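Local coordinates for protein fervidolysin (Fervidobacterium pennivorans, PDB 1R6V) that degrades keratin into peptides as a subtilisin-like serine endopeptidase, allowing its bacterium to grow on native feathers, at residues N155-V160 / K225-V230; A261-H266 / G288-V293; L558-S563 / Q594-S599. The protein carries 1 engineered substitution. All coordinates share one frame; numbering follows the deposited sequence.

Interaction 1 of 3, residues N155-V160 / K225-V230; sequences NIIVAV and KIMPIV
Strands 157-160 and 225-230 are parallel neighbours in the central sheet of the subtilisin-like catalytic domain; Ile-157 pairs with Lys-225, Val-158 with Ile-226, Ala-159 with Met-227 and Val-160 with Pro-228. Their axes approach to 4.5 Å and cross at -30°, a marked twist. Five backbone bonds run in a ladder. Lys-225 O accepts from Val-158 N at 2.9 Å, and Val-158 O accepts from Met-227 N at 2.7 Å. Val-160 N then donates to Met-227 O, and Ile-229 N donates to Val-160 O. The rungs use Lys-225, Met-227 and Ile-229, so Pro-228, which has no N-H, falls at a position where none is needed for this pairing.

On the face of Ile-157, Ala-159 and Met-227, CG2 of Ile-157 lies 3.8 Å from Met-227 CB. The methionine has CG anti to its backbone N (chi1 170°) and turns at chi3, which brings CE back within 4.0 Å of the same Ile-157 CG2. Trp-255 and Ala-256 of helix 246-258 pack on Met-227 and Ile-229 here. The other face carries Val-158, Val-160 and Ile-226. Val-160 CG2, lying beside its own backbone N, meets Ile-226 CG2 at 3.8 Å, and Ile-208 of helix 200-209 touches all three residues.

At the start of both segments, a water accepts from Asn-155 N and, weakly, from Lys-225 NZ at 3.3 Å. The strand of Val-160 leads directly to Asp-162, the inferred charge-relay aspartate. This parallel sheet with helices 246-258 and 200-209 on its two faces is the three-layer alpha/beta arrangement found in subtilases.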
loop_
_atom_site.group_PDB
_atom_site.type_symbol
_atom_site.label_atom_id
_atom_site.label_comp_id
_atom_site.label_asym_id
_atom_site.label_seq_id
_atom_site.Cartn_x
_atom_site.Cartn_y
_atom_site.Cartn_z
ATOM N N ASN A 155 -10.583 27.780 -6.177
ATOM C CA ASN A 155 -10.759 27.327 -4.787
ATOM C C ASN A 155 -10.343 25.882 -4.511
ATOM O O ASN A 155 -10.499 25.403 -3.385
ATOM C CB ASN A 155 -12.212 27.488 -4.320
ATOM C CG ASN A 155 -12.710 28.927 -4.438
ATOM O OD1 ASN A 155 -11.991 29.871 -4.117
ATOM N ND2 ASN A 155 -13.948 29.087 -4.871
ATOM N N ILE A 156 -9.836 25.184 -5.519
ATOM C CA ILE A 156 -9.431 23.798 -5.314
ATOM C C ILE A 156 -7.970 23.762 -4.890
ATOM O O ILE A 156 -7.126 24.396 -5.518
ATOM C CB ILE A 156 -9.620 22.949 -6.615
ATOM C CG1 ILE A 156 -11.085 22.979 -7.067
ATOM C CG2 ILE A 156 -9.178 21.499 -6.358
ATOM C CD1 ILE A 156 -12.102 22.570 -5.985
ATOM N N ILE A 157 -7.681 23.044 -3.804
ATOM C CA ILE A 157 -6.309 22.916 -3.306
ATOM C C ILE A 157 -5.760 21.565 -3.777
ATOM O O ILE A 157 -6.354 20.523 -3.532
ATOM C CB ILE A 157 -6.264 22.964 -1.754
ATOM C CG1 ILE A 157 -6.613 24.376 -1.276
ATOM C CG2 ILE A 157 -4.865 22.593 -1.239
ATOM C CD1 ILE A 157 -6.839 24.469 0.231
ATOM N N VAL A 158 -4.620 21.603 -4.463
ATOM C CA VAL A 158 -3.981 20.390 -4.976
ATOM C C VAL A 158 -2.685 20.131 -4.218
ATOM O O VAL A 158 -1.795 20.999 -4.210
ATOM C CB VAL A 158 -3.577 20.572 -6.461
ATOM C CG1 VAL A 158 -2.818 19.352 -6.961
ATOM C CG2 VAL A 158 -4.807 20.843 -7.311
ATOM N N ALA A 159 -2.565 18.961 -3.604
ATOM C CA ALA A 159 -1.331 18.639 -2.894
ATOM C C ALA A 159 -0.371 17.968 -3.849
ATOM O O ALA A 159 -0.711 16.978 -4.498
ATOM C CB ALA A 159 -1.597 17.724 -1.706
ATOM N N VAL A 160 0.827 18.536 -3.944
ATOM C CA VAL A 160 1.869 17.966 -4.793
ATOM C C VAL A 160 2.791 17.252 -3.790
ATOM O O VAL A 160 3.583 17.880 -3.092
ATOM C CB VAL A 160 2.596 19.079 -5.601
ATOM C CG1 VAL A 160 3.905 18.536 -6.210
ATOM C CG2 VAL A 160 1.674 19.567 -6.734
ATOM N N LYS A 225 -4.726 26.016 -6.551
ATOM C CA LYS A 225 -3.595 26.393 -5.715
ATOM C C LYS A 225 -2.809 25.128 -5.424
ATOM O O LYS A 225 -3.379 24.045 -5.321
ATOM C CB LYS A 225 -4.062 27.010 -4.390
ATOM C CG LYS A 225 -4.718 28.378 -4.539
ATOM C CD LYS A 225 -3.728 29.393 -5.071
ATOM C CE LYS A 225 -4.221 30.824 -4.867
ATOM N NZ LYS A 225 -5.469 31.085 -5.619
ATOM N N ILE A 226 -1.502 25.289 -5.262
ATOM C CA ILE A 226 -0.604 24.173 -5.008
ATOM C C ILE A 226 -0.168 24.110 -3.550
ATOM O O ILE A 226 0.356 25.087 -3.007
ATOM C CB ILE A 226 0.672 24.296 -5.878
ATOM C CG1 ILE A 226 0.301 24.324 -7.365
ATOM C CG2 ILE A 226 1.645 23.145 -5.563
ATOM C CD1 ILE A 226 -0.308 23.040 -7.878
ATOM N N MET A 227 -0.363 22.950 -2.931
ATOM C CA MET A 227 0.050 22.731 -1.541
ATOM C C MET A 227 1.210 21.736 -1.584
ATOM O O MET A 227 1.013 20.559 -1.842
ATOM C CB MET A 227 -1.114 22.144 -0.716
ATOM C CG MET A 227 -0.727 21.645 0.699
ATOM S SD MET A 227 -2.155 20.804 1.513
ATOM C CE MET A 227 -3.014 22.301 2.257
ATOM N N PRO A 228 2.443 22.210 -1.363
ATOM C CA PRO A 228 3.577 21.284 -1.396
ATOM C C PRO A 228 3.719 20.419 -0.138
ATOM O O PRO A 228 3.617 20.918 0.988
ATOM C CB PRO A 228 4.785 22.204 -1.606
ATOM C CG PRO A 228 4.320 23.531 -1.111
ATOM C CD PRO A 228 2.875 23.615 -1.465
ATOM N N ILE A 229 3.908 19.120 -0.351
ATOM C CA ILE A 229 4.124 18.156 0.728
ATOM C C ILE A 229 5.446 17.507 0.353
ATOM O O ILE A 229 5.550 16.816 -0.662
ATOM C CB ILE A 229 3.009 17.075 0.814
ATOM C CG1 ILE A 229 1.627 17.731 0.986
ATOM C CG2 ILE A 229 3.329 16.103 1.971
ATOM C CD1 ILE A 229 1.379 18.462 2.346
ATOM N N VAL A 230 6.473 17.739 1.163
ATOM C CA VAL A 230 7.787 17.219 0.839
ATOM C C VAL A 230 8.018 15.803 1.331
ATOM O O VAL A 230 8.188 15.582 2.530
ATOM C CB VAL A 230 8.885 18.153 1.421
ATOM C CG1 VAL A 230 10.283 17.664 1.023
ATOM C CG2 VAL A 230 8.652 19.569 0.922
HETATM O O HOH W 1 -8.039 29.054 -5.925
#

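Interaction 2 of 3, residues A261-H266 / G288-V293; sequences AKVMNH and GVVMVV
Strands 263-266 and 290-293 run parallel, their axes 4.8 Å apart at closest and crossing at -17°, with Val-263 to His-266 paired in order with Val-290 to Val-293. They are the two strands of a beta-alpha-beta unit whose connection is helix 275-286; Gly-288, at positive phi, is the C-prime residue of the Schellman motif that ends this helix. Four backbone bonds join the pair, among them His-266 N to Val-292 O at 2.8 Å.

On the face of Met-264, His-266 and Met-291, the two methionines lie side by side and point the same way. Met-264 is extended beyond CG, whereas Met-291 bends at chi2 (-67°) and again at chi3, which brings its sulfur alongside the neighbouring side chain: Met-291 SD is 3.6 Å from Met-264 CG. The same sulfur stands at the edge of the His-266 ring, 4.8 Å from its centroid, a Met-aromatic contact. Phe-281 of helix 275-286 and Ile-253 of helix 246-258 pack against Met-291, and His-266 ND1 is hydrogen-bonded to Trp-268 NE1.

The opposite face carries Val-263, Asn-265, Val-290 and Val-292; helix 380-397 packs on Val-263, Asn-265 and Val-292. Here Val-263 CG2 touches Val-292 CG2 at 4.0 Å. Asn-265 is buried, but its ND2 is satisfied by Thr-388 OG1, and its side chain lies about 5 Å from that of Asp-162, an inferred charge-relay residue. At the edge of the His-266 ring, in its plane, sits Val-292 O, 3.6 Å from His-266 CD2.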
loop_
_atom_site.group_PDB
_atom_site.type_symbol
_atom_site.label_atom_id
_atom_site.label_comp_id
_atom_site.label_asym_id
_atom_site.label_seq_id
_atom_site.Cartn_x
_atom_site.Cartn_y
_atom_site.Cartn_z
ATOM N N ALA A 261 -6.759 19.840 1.078
ATOM C CA ALA A 261 -6.458 19.378 -0.282
ATOM C C ALA A 261 -7.611 18.496 -0.774
ATOM O O ALA A 261 -8.110 17.661 -0.022
ATOM C CB ALA A 261 -5.138 18.579 -0.297
ATOM N N LYS A 262 -8.057 18.690 -2.019
ATOM C CA LYS A 262 -9.133 17.866 -2.565
ATOM C C LYS A 262 -8.631 16.857 -3.593
ATOM O O LYS A 262 -9.356 15.949 -3.994
ATOM C CB LYS A 262 -10.238 18.739 -3.169
ATOM C CG LYS A 262 -10.988 19.560 -2.136
ATOM C CD LYS A 262 -11.496 18.698 -1.016
ATOM C CE LYS A 262 -12.086 19.557 0.100
ATOM N NZ LYS A 262 -12.466 18.715 1.271
ATOM N N VAL A 263 -7.392 17.030 -4.040
ATOM C CA VAL A 263 -6.790 16.064 -4.955
ATOM C C VAL A 263 -5.281 16.117 -4.688
ATOM O O VAL A 263 -4.748 17.166 -4.316
ATOM C CB VAL A 263 -7.117 16.378 -6.457
ATOM C CG1 VAL A 263 -6.711 17.809 -6.808
ATOM C CG2 VAL A 263 -6.408 15.373 -7.362
ATOM N N MET A 264 -4.613 14.968 -4.796
ATOM C CA MET A 264 -3.155 14.889 -4.585
ATOM C C MET A 264 -2.508 14.221 -5.780
ATOM O O MET A 264 -3.085 13.313 -6.367
ATOM C CB MET A 264 -2.813 14.040 -3.354
ATOM C CG MET A 264 -3.516 14.497 -2.067
ATOM S SD MET A 264 -2.638 13.917 -0.540
ATOM C CE MET A 264 -4.016 14.030 0.670
ATOM N N ASN A 265 -1.295 14.658 -6.106
ATOM C CA ASN A 265 -0.547 14.097 -7.229
ATOM C C ASN A 265 0.635 13.307 -6.650
ATOM O O ASN A 265 1.388 13.840 -5.843
ATOM C CB ASN A 265 -0.044 15.225 -8.137
ATOM C CG ASN A 265 0.716 14.691 -9.344
ATOM O OD1 ASN A 265 1.941 14.487 -9.294
ATOM N ND2 ASN A 265 -0.013 14.431 -10.421
ATOM N N HIS A 266 0.754 12.037 -7.033
ATOM C CA HIS A 266 1.831 11.151 -6.556
ATOM C C HIS A 266 2.576 10.476 -7.703
ATOM O O HIS A 266 1.943 9.859 -8.562
ATOM C CB HIS A 266 1.273 9.990 -5.727
ATOM C CG HIS A 266 0.487 10.406 -4.526
ATOM N ND1 HIS A 266 1.064 10.595 -3.283
ATOM C CD2 HIS A 266 -0.833 10.666 -4.380
ATOM C CE1 HIS A 266 0.122 10.960 -2.425
ATOM N NE2 HIS A 266 -1.036 11.008 -3.067
ATOM N N GLY A 288 -13.004 12.401 0.993
ATOM C CA GLY A 288 -13.347 12.871 -0.338
ATOM C C GLY A 288 -12.213 13.356 -1.215
ATOM O O GLY A 288 -12.473 14.007 -2.225
ATOM N N VAL A 289 -10.970 13.049 -0.857
ATOM C CA VAL A 289 -9.840 13.503 -1.664
ATOM C C VAL A 289 -9.507 12.481 -2.736
ATOM O O VAL A 289 -9.463 11.272 -2.471
ATOM C CB VAL A 289 -8.560 13.743 -0.825
ATOM C CG1 VAL A 289 -8.872 14.541 0.451
ATOM C CG2 VAL A 289 -7.914 12.443 -0.512
ATOM N N VAL A 290 -9.256 12.981 -3.945
ATOM C CA VAL A 290 -8.916 12.148 -5.096
ATOM C C VAL A 290 -7.414 11.944 -5.084
ATOM O O VAL A 290 -6.674 12.889 -4.847
ATOM C CB VAL A 290 -9.340 12.847 -6.413
ATOM C CG1 VAL A 290 -8.846 12.053 -7.641
ATOM C CG2 VAL A 290 -10.862 12.941 -6.439
ATOM N N MET A 291 -6.973 10.711 -5.324
ATOM C CA MET A 291 -5.548 10.401 -5.312
ATOM C C MET A 291 -5.110 9.936 -6.698
ATOM O O MET A 291 -5.498 8.859 -7.125
ATOM C CB MET A 291 -5.270 9.311 -4.263
ATOM C CG MET A 291 -5.609 9.755 -2.810
ATOM S SD MET A 291 -4.611 11.093 -2.036
ATOM C CE MET A 291 -3.618 10.132 -0.773
ATOM N N VAL A 292 -4.316 10.772 -7.373
ATOM C CA VAL A 292 -3.795 10.500 -8.719
ATOM C C VAL A 292 -2.371 9.973 -8.541
ATOM O O VAL A 292 -1.549 10.606 -7.867
ATOM C CB VAL A 292 -3.785 11.802 -9.571
ATOM C CG1 VAL A 292 -3.224 11.516 -10.970
ATOM C CG2 VAL A 292 -5.234 12.357 -9.688
ATOM N N VAL A 293 -2.090 8.813 -9.118
ATOM C CA VAL A 293 -0.764 8.202 -8.983
ATOM C C VAL A 293 -0.250 7.789 -10.343
ATOM O O VAL A 293 -0.976 7.184 -11.144
ATOM C CB VAL A 293 -0.817 6.945 -8.092
ATOM C CG1 VAL A 293 0.593 6.375 -7.882
ATOM C CG2 VAL A 293 -1.471 7.288 -6.774
HETATM O O HOH W 2 -12.146 15.865 -3.836
#

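Interaction 3 of 3, residues L558-S563 / Q594-S599; sequences LQVKFS and QTYDLS
Asp-597 OD1 takes two bonds from Ser-599, and through that serine it reaches Leu-558 across the contact. Ser-599 OG donates to the syn lone pair of Asp-597 OD1 at 2.8 Å, while Ser-599 N comes at the same oxygen from above the carboxylate plane, closing an Asx turn. Held in this way, Ser-599 OG accepts from Leu-558 N at 2.9 Å, a side-chain bond that prolongs the backbone ladder where strand 595-597 ends. Leu-598 N to Leu-558 O is the next rung, followed by the reciprocal bonds of the Val-560/Tyr-596 hydrogen-bonded pair, of which Tyr-596 N to Val-560 O measures 2.7 Å.

Among the inward side chains, Val-560 has CG1 between its backbone N and carbonyl carbon (chi1 60°), and this methyl presses on Tyr-596 CB at 3.6 Å. Phe-562 and Tyr-596 cross at about a right angle; Tyr-596 CE1 lies at the edge of the phenylalanine ring, 4.1 Å from Phe-562 CD1. On the other face a water joins Lys-561 NZ to Thr-595 OG1, each at 2.8 Å.

The antiparallel axes make 156°. Strand 595-597 is outermost in its four-stranded sheet, and strand 558-562 lies between it and strand 619-627; Val-560, Phe-562, Tyr-596 and Leu-598 meet Phe-574 of strand 573-577, in the facing sheet of this beta-sandwich.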
loop_
_atom_site.group_PDB
_atom_site.type_symbol
_atom_site.label_atom_id
_atom_site.label_comp_id
_atom_site.label_asym_id
_atom_site.label_seq_id
_atom_site.Cartn_x
_atom_site.Cartn_y
_atom_site.Cartn_z
ATOM N N LEU A 558 -7.740 -31.131 10.889
ATOM C CA LEU A 558 -6.489 -31.400 11.586
ATOM C C LEU A 558 -6.629 -32.649 12.426
ATOM O O LEU A 558 -7.516 -32.737 13.265
ATOM C CB LEU A 558 -6.120 -30.236 12.508
ATOM C CG LEU A 558 -4.872 -30.428 13.380
ATOM C CD1 LEU A 558 -3.650 -30.584 12.489
ATOM C CD2 LEU A 558 -4.696 -29.230 14.305
ATOM N N GLN A 559 -5.751 -33.613 12.185
ATOM C CA GLN A 559 -5.756 -34.846 12.959
ATOM C C GLN A 559 -4.338 -35.096 13.446
ATOM O O GLN A 559 -3.379 -34.718 12.781
ATOM C CB GLN A 559 -6.221 -36.031 12.102
ATOM C CG GLN A 559 -7.679 -35.943 11.634
ATOM C CD GLN A 559 -8.100 -37.145 10.804
ATOM O OE1 GLN A 559 -7.414 -37.525 9.850
ATOM N NE2 GLN A 559 -9.238 -37.748 11.155
ATOM N N VAL A 560 -4.204 -35.709 14.618
ATOM C CA VAL A 560 -2.884 -36.034 15.135
ATOM C C VAL A 560 -2.895 -37.456 15.695
ATOM O O VAL A 560 -3.831 -37.852 16.381
ATOM C CB VAL A 560 -2.415 -35.052 16.242
ATOM C CG1 VAL A 560 -3.364 -35.072 17.416
ATOM C CG2 VAL A 560 -1.018 -35.436 16.690
ATOM N N LYS A 561 -1.854 -38.218 15.373
ATOM C CA LYS A 561 -1.721 -39.600 15.846
ATOM C C LYS A 561 -0.272 -39.833 16.285
ATOM O O LYS A 561 0.650 -39.495 15.556
ATOM C CB LYS A 561 -2.083 -40.570 14.713
ATOM C CG LYS A 561 -1.837 -42.047 15.012
ATOM C CD LYS A 561 -2.261 -42.918 13.827
ATOM C CE LYS A 561 -1.918 -44.392 14.044
ATOM N NZ LYS A 561 -2.416 -45.238 12.916
ATOM N N PHE A 562 -0.068 -40.399 17.473
ATOM C CA PHE A 562 1.287 -40.672 17.951
ATOM C C PHE A 562 1.522 -42.176 17.931
ATOM O O PHE A 562 0.625 -42.947 18.247
ATOM C CB PHE A 562 1.495 -40.152 19.367
ATOM C CG PHE A 562 1.176 -38.704 19.524
ATOM C CD1 PHE A 562 -0.105 -38.305 19.880
ATOM C CD2 PHE A 562 2.149 -37.741 19.306
ATOM C CE1 PHE A 562 -0.423 -36.948 20.023
ATOM C CE2 PHE A 562 1.852 -36.382 19.442
ATOM C CZ PHE A 562 0.556 -35.989 19.805
ATOM N N SER A 563 2.743 -42.564 17.581
ATOM C CA SER A 563 3.122 -43.975 17.459
ATOM C C SER A 563 4.003 -44.530 18.576
ATOM O O SER A 563 4.192 -45.748 18.675
ATOM C CB SER A 563 3.864 -44.154 16.143
ATOM O OG SER A 563 5.011 -43.313 16.128
ATOM N N GLN A 594 -3.696 -43.874 18.281
ATOM C CA GLN A 594 -5.049 -43.346 18.297
ATOM C C GLN A 594 -5.040 -42.009 17.550
ATOM O O GLN A 594 -4.168 -41.180 17.782
ATOM C CB GLN A 594 -5.511 -43.134 19.737
ATOM C CG GLN A 594 -6.903 -42.543 19.842
ATOM C CD GLN A 594 -7.456 -42.603 21.251
ATOM O OE1 GLN A 594 -7.752 -41.573 21.859
ATOM N NE2 GLN A 594 -7.602 -43.819 21.779
ATOM N N THR A 595 -5.990 -41.819 16.638
ATOM C CA THR A 595 -6.067 -40.573 15.878
ATOM C C THR A 595 -6.976 -39.576 16.582
ATOM O O THR A 595 -8.164 -39.845 16.767
ATOM C CB THR A 595 -6.629 -40.800 14.450
ATOM O OG1 THR A 595 -5.743 -41.647 13.706
ATOM C CG2 THR A 595 -6.774 -39.470 13.716
ATOM N N TYR A 596 -6.419 -38.435 16.989
ATOM C CA TYR A 596 -7.211 -37.395 17.644
ATOM C C TYR A 596 -7.642 -36.420 16.555
ATOM O O TYR A 596 -6.807 -35.931 15.798
ATOM C CB TYR A 596 -6.387 -36.638 18.691
ATOM C CG TYR A 596 -5.840 -37.505 19.797
ATOM C CD1 TYR A 596 -4.574 -38.079 19.698
ATOM C CD2 TYR A 596 -6.594 -37.758 20.941
ATOM C CE1 TYR A 596 -4.072 -38.888 20.720
ATOM C CE2 TYR A 596 -6.103 -38.564 21.965
ATOM C CZ TYR A 596 -4.843 -39.125 21.846
ATOM O OH TYR A 596 -4.368 -39.944 22.845
ATOM N N ASP A 597 -8.939 -36.149 16.471
ATOM C CA ASP A 597 -9.456 -35.233 15.453
ATOM C C ASP A 597 -9.681 -33.873 16.090
ATOM O O ASP A 597 -10.534 -33.711 16.959
ATOM C CB ASP A 597 -10.762 -35.782 14.861
ATOM C CG ASP A 597 -11.270 -34.959 13.679
ATOM O OD1 ASP A 597 -10.521 -34.111 13.159
ATOM O OD2 ASP A 597 -12.427 -35.176 13.261
ATOM N N LEU A 598 -8.892 -32.897 15.657
ATOM C CA LEU A 598 -8.978 -31.545 16.186
ATOM C C LEU A 598 -9.615 -30.595 15.173
ATOM O O LEU A 598 -9.601 -29.382 15.370
ATOM C CB LEU A 598 -7.571 -31.051 16.531
ATOM C CG LEU A 598 -6.841 -31.911 17.566
ATOM C CD1 LEU A 598 -5.430 -31.398 17.768
ATOM C CD2 LEU A 598 -7.612 -31.885 18.877
ATOM N N SER A 599 -10.169 -31.152 14.101
ATOM C CA SER A 599 -10.782 -30.360 13.040
ATOM C C SER A 599 -11.781 -29.304 13.497
ATOM O O SER A 599 -12.033 -28.352 12.769
ATOM C CB SER A 599 -11.458 -31.283 12.022
ATOM O OG SER A 599 -10.504 -32.040 11.299
HETATM O O HOH W 3 -5.009 -44.336 13.307
HETATM O O HOH W 4 -2.119 -41.207 19.353
#

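How the interactions relate
Interactions 1 and 2 belong to one sheet of the catalytic domain, with centres 9 Å apart. Strand 157-162 lies between strands 225-230 and 263-269, so the sheet order runs 225-230, 157-162, 263-269, 290-294. The two contacts meet through probable backbone hydrogen bonds from Ala-159 O to Asn-265 N and from Val-263 O to Ala-159 N, both 2.9 Å. Interaction 3 comes last along the chain, in the second beta-sandwich domain, on the other side of the chain's centre; its centre is 62 Å from that of interaction 1 and 54 Å from that of interaction 2. The protease core is thus well separated from a sandwich that may engage substrate.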